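Local coordinates for protein phosphatidylserine synthase (Haemophilus influenzae, PDB 3HSI) that belongs to the phospholipase D superfamily of enzymes, many of whose members pair two related alpha/beta domains around a shared active site, at residues A200-P203 and R209-T212; T378-N381 and A386-L389. All blocks are in the same frame, centred on the assembly; numbering follows the deposited sequence.

Contact 1 (200-203 with 209-212) closes before contact 2 (378-381 with 386-389) opens, so the two follow one another along the chain. Their centres lie 24 Å apart and their nearest atoms about 14 Å. Contact 1 is peripheral, beside the short strand 202-203, which pairs with strand 127-130 in one mixed sheet. Contact 2 lies about 7 Å from the centre of the chain, in the connection between antiparallel neighbours 374-378 and 391-398 of the other sheet. Helix 216-229 reaches both: Tyr-222 packs on Ala-200 and Val-201, whereas Arg-223 bonds to Leu-389 O. A surface strand-and-loop contact and an interior loop, carried by different sheets, thus share one helix.

Contact 1 of 2, residues A200-P203 and R209-T212; sequences AVYP and RPRT
Pro-210 sets the CG corner of its ring on the phenol face of Tyr-202, a CH-pi contact that carries most of this junction. CG stands 3.5 Å from the centroid of the Tyr-202 ring and 10° off the ring normal, so it sits almost squarely over the middle. The closest single pair is Tyr-202 CD1 to Pro-210 CG at 3.5 Å. Pro-210 CD lies above the rim of the same face, 3.7 Å from Tyr-202 CD1, and the proline leans over the CG-CD1 flank, away from the phenol oxygen. The tyrosine turns its CG away from its own carbonyl carbon (chi1 -70°), while chi2 near -92° stands the ring across the CA-CB-CG plane and offers a broad face to the proline.

A second, looser touch lies one residue on. Pro-203 takes part through its backbone: its O lies 3.8 Å from Arg-209 CG and 4.1 Å from Arg-209 CD, so the methylenes of the arginine run past the carbonyl oxygen. The arginine is extended as far as CD and then bends, carrying its guanidinium toward Asp-109, with which NH2 forms a long, weak ion pair. The contact is thus apolar in its main part, with the guanidinium of Arg-209 directed beyond it.

Only five residues separate the segments, and the chain doubles back here so that the loop leading to helix 216-229 returns past the strand it has just left. Tyr-202 also touches Trp-91 and Ile-215. Strand 202-203 joins the sheet antiparallel to strand 127-130, with backbone bonds between Tyr-202 and Gly-129, while Arg-209 packs on Ala-108 and Cys-112 of helix 107-118.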
# COMPACT_ATOMS: atom_id res chain seq x y z
N ALA C 200 -13.21 7.17 15.34
CA ALA C 200 -12.19 6.14 14.99
C ALA C 200 -11.25 5.82 16.11
O ALA C 200 -10.70 4.73 16.14
CB ALA C 200 -11.38 6.55 13.78
N VAL C 201 -11.04 6.79 17.00
CA VAL C 201 -10.11 6.67 18.13
C VAL C 201 -10.86 6.16 19.37
O VAL C 201 -11.90 6.72 19.74
CB VAL C 201 -9.46 8.03 18.36
CG1 VAL C 201 -8.63 8.06 19.64
CG2 VAL C 201 -8.60 8.40 17.11
N TYR C 202 -10.37 5.08 19.98
CA TYR C 202 -11.02 4.46 21.13
C TYR C 202 -10.08 4.34 22.31
O TYR C 202 -8.88 4.15 22.11
CB TYR C 202 -11.53 3.07 20.77
CG TYR C 202 -12.70 3.13 19.83
CD1 TYR C 202 -13.99 3.16 20.33
CD2 TYR C 202 -12.51 3.22 18.44
CE1 TYR C 202 -15.08 3.26 19.47
CE2 TYR C 202 -13.58 3.33 17.59
CZ TYR C 202 -14.86 3.34 18.11
OH TYR C 202 -15.96 3.42 17.29
N PRO C 203 -10.63 4.46 23.54
CA PRO C 203 -9.83 4.27 24.74
C PRO C 203 -9.33 2.83 24.79
O PRO C 203 -10.08 1.91 24.48
CB PRO C 203 -10.82 4.53 25.90
CG PRO C 203 -12.17 4.38 25.30
CD PRO C 203 -12.04 4.76 23.86
N ARG C 209 -13.40 -2.83 24.26
CA ARG C 209 -12.85 -2.14 23.08
C ARG C 209 -13.48 -2.77 21.86
O ARG C 209 -13.58 -3.99 21.80
CB ARG C 209 -11.35 -2.35 22.96
CG ARG C 209 -10.56 -1.89 24.12
CD ARG C 209 -9.12 -2.03 23.80
NE ARG C 209 -8.60 -3.37 24.04
CZ ARG C 209 -8.31 -3.85 25.25
NH1 ARG C 209 -8.55 -3.09 26.32
NH2 ARG C 209 -7.80 -5.07 25.40
N PRO C 210 -13.86 -1.95 20.88
CA PRO C 210 -14.32 -2.57 19.63
C PRO C 210 -13.19 -3.35 18.92
O PRO C 210 -12.02 -3.13 19.20
CB PRO C 210 -14.82 -1.37 18.82
CG PRO C 210 -14.01 -0.21 19.33
CD PRO C 210 -13.81 -0.48 20.80
N ARG C 211 -13.56 -4.29 18.07
CA ARG C 211 -12.63 -4.97 17.19
C ARG C 211 -12.44 -4.10 15.98
O ARG C 211 -13.34 -3.35 15.60
CB ARG C 211 -13.17 -6.33 16.73
CG ARG C 211 -13.11 -7.40 17.78
CD ARG C 211 -14.51 -7.92 18.06
NE ARG C 211 -14.47 -9.21 18.76
CZ ARG C 211 -14.70 -9.40 20.06
NH1 ARG C 211 -15.01 -8.37 20.85
NH2 ARG C 211 -14.63 -10.62 20.58
N THR C 212 -11.25 -4.21 15.38
CA THR C 212 -10.94 -3.57 14.11
C THR C 212 -12.04 -3.82 13.06
O THR C 212 -12.68 -2.86 12.59
CB THR C 212 -9.55 -4.04 13.61
OG1 THR C 212 -8.55 -3.66 14.57
CG2 THR C 212 -9.22 -3.45 12.25

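Contact 2 of 2, residues T378-N381 and A386-L389; sequences TGNN and AWRL
Asn-380 and Ala-386 bring their CA atoms to 6.2 Å where the loop joining antiparallel strands 374-378 and 391-398 of the PLD-like domain folds back on itself. The side chain of Asn-380 extends across this gap, with CG trans to the backbone N (chi1 -172°). Its OD1 lies 3.3 Å from the methyl CB of Ala-386 and 3.5 Å from Trp-387 CZ3, meeting the indole at its edge, near the ring plane. Asn-380 ND2, 3.6 Å from the same CZ3, stands well above the ring plane on the side to which OD1 is slightly displaced, and the amide plane is turned 73° from the indole. OD1 also accepts from the backbone N of Leu-382, an Asx turn that fixes the rotation of the amide. At the far end of the indole, Trp-387 NE1 bonds to Glu-264, and the ring packs on helices 258-268 and 285-296 and on Arg-216 of the second subunit. Next to Asn-380, Asn-381 OD1 bonds to Lys-366, which belongs with His-364 to the HxK signature of the superfamily. An ST turn opens the loop: Thr-378 OG1 donates to Asn-393 O and accepts from Asn-380 N at 3.1 Å, with an N-H...O angle of 155°.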
# COMPACT_ATOMS: atom_id res chain seq x y z
N THR C 378 12.28 15.28 13.68
CA THR C 378 11.21 14.54 13.12
C THR C 378 11.24 13.12 13.62
O THR C 378 12.30 12.60 13.98
CB THR C 378 11.24 14.62 11.58
OG1 THR C 378 10.03 14.10 11.06
CG2 THR C 378 12.45 13.87 10.96
N GLY C 379 10.07 12.50 13.67
CA GLY C 379 10.00 11.08 13.89
C GLY C 379 10.06 10.33 12.57
O GLY C 379 10.00 9.11 12.56
N ASN C 380 10.22 11.06 11.47
CA ASN C 380 10.21 10.45 10.11
C ASN C 380 11.50 9.62 9.86
O ASN C 380 12.61 10.12 9.94
CB ASN C 380 9.98 11.56 9.06
CG ASN C 380 9.76 11.02 7.66
OD1 ASN C 380 10.47 10.14 7.18
ND2 ASN C 380 8.78 11.58 6.98
N ASN C 381 11.33 8.33 9.58
CA ASN C 381 12.44 7.40 9.33
C ASN C 381 13.05 7.60 7.95
O ASN C 381 13.99 6.89 7.58
CB ASN C 381 11.99 5.94 9.45
CG ASN C 381 11.70 5.52 10.87
OD1 ASN C 381 12.40 5.91 11.79
ND2 ASN C 381 10.66 4.72 11.06
N ALA C 386 7.17 5.90 5.45
CA ALA C 386 6.97 7.30 5.86
C ALA C 386 6.42 8.14 4.70
O ALA C 386 5.60 9.04 4.90
CB ALA C 386 8.26 7.88 6.39
N TRP C 387 6.80 7.83 3.47
CA TRP C 387 6.31 8.61 2.32
C TRP C 387 4.90 8.28 1.85
O TRP C 387 4.34 8.96 0.97
CB TRP C 387 7.29 8.51 1.14
CG TRP C 387 8.05 9.79 0.93
CD1 TRP C 387 7.98 10.62 -0.16
CD2 TRP C 387 8.96 10.40 1.85
NE1 TRP C 387 8.81 11.71 0.03
CE2 TRP C 387 9.41 11.60 1.26
CE3 TRP C 387 9.42 10.07 3.13
CZ2 TRP C 387 10.32 12.46 1.90
CZ3 TRP C 387 10.31 10.93 3.77
CH2 TRP C 387 10.76 12.10 3.15
N ARG C 388 4.30 7.23 2.39
CA ARG C 388 3.05 6.81 1.81
C ARG C 388 2.08 6.31 2.84
O ARG C 388 0.89 6.57 2.73
CB ARG C 388 3.34 5.71 0.77
CG ARG C 388 2.18 5.28 -0.03
CD ARG C 388 2.56 4.05 -0.88
NE ARG C 388 3.32 4.36 -2.10
CZ ARG C 388 4.65 4.42 -2.19
NH1 ARG C 388 5.43 4.23 -1.12
NH2 ARG C 388 5.23 4.70 -3.36
N LEU C 389 2.59 5.58 3.82
CA LEU C 389 1.71 4.86 4.73
C LEU C 389 1.51 5.52 6.10
O LEU C 389 0.38 5.59 6.58
CB LEU C 389 2.17 3.41 4.90
CG LEU C 389 2.41 2.63 3.60
CD1 LEU C 389 3.07 1.28 3.87
CD2 LEU C 389 1.10 2.46 2.83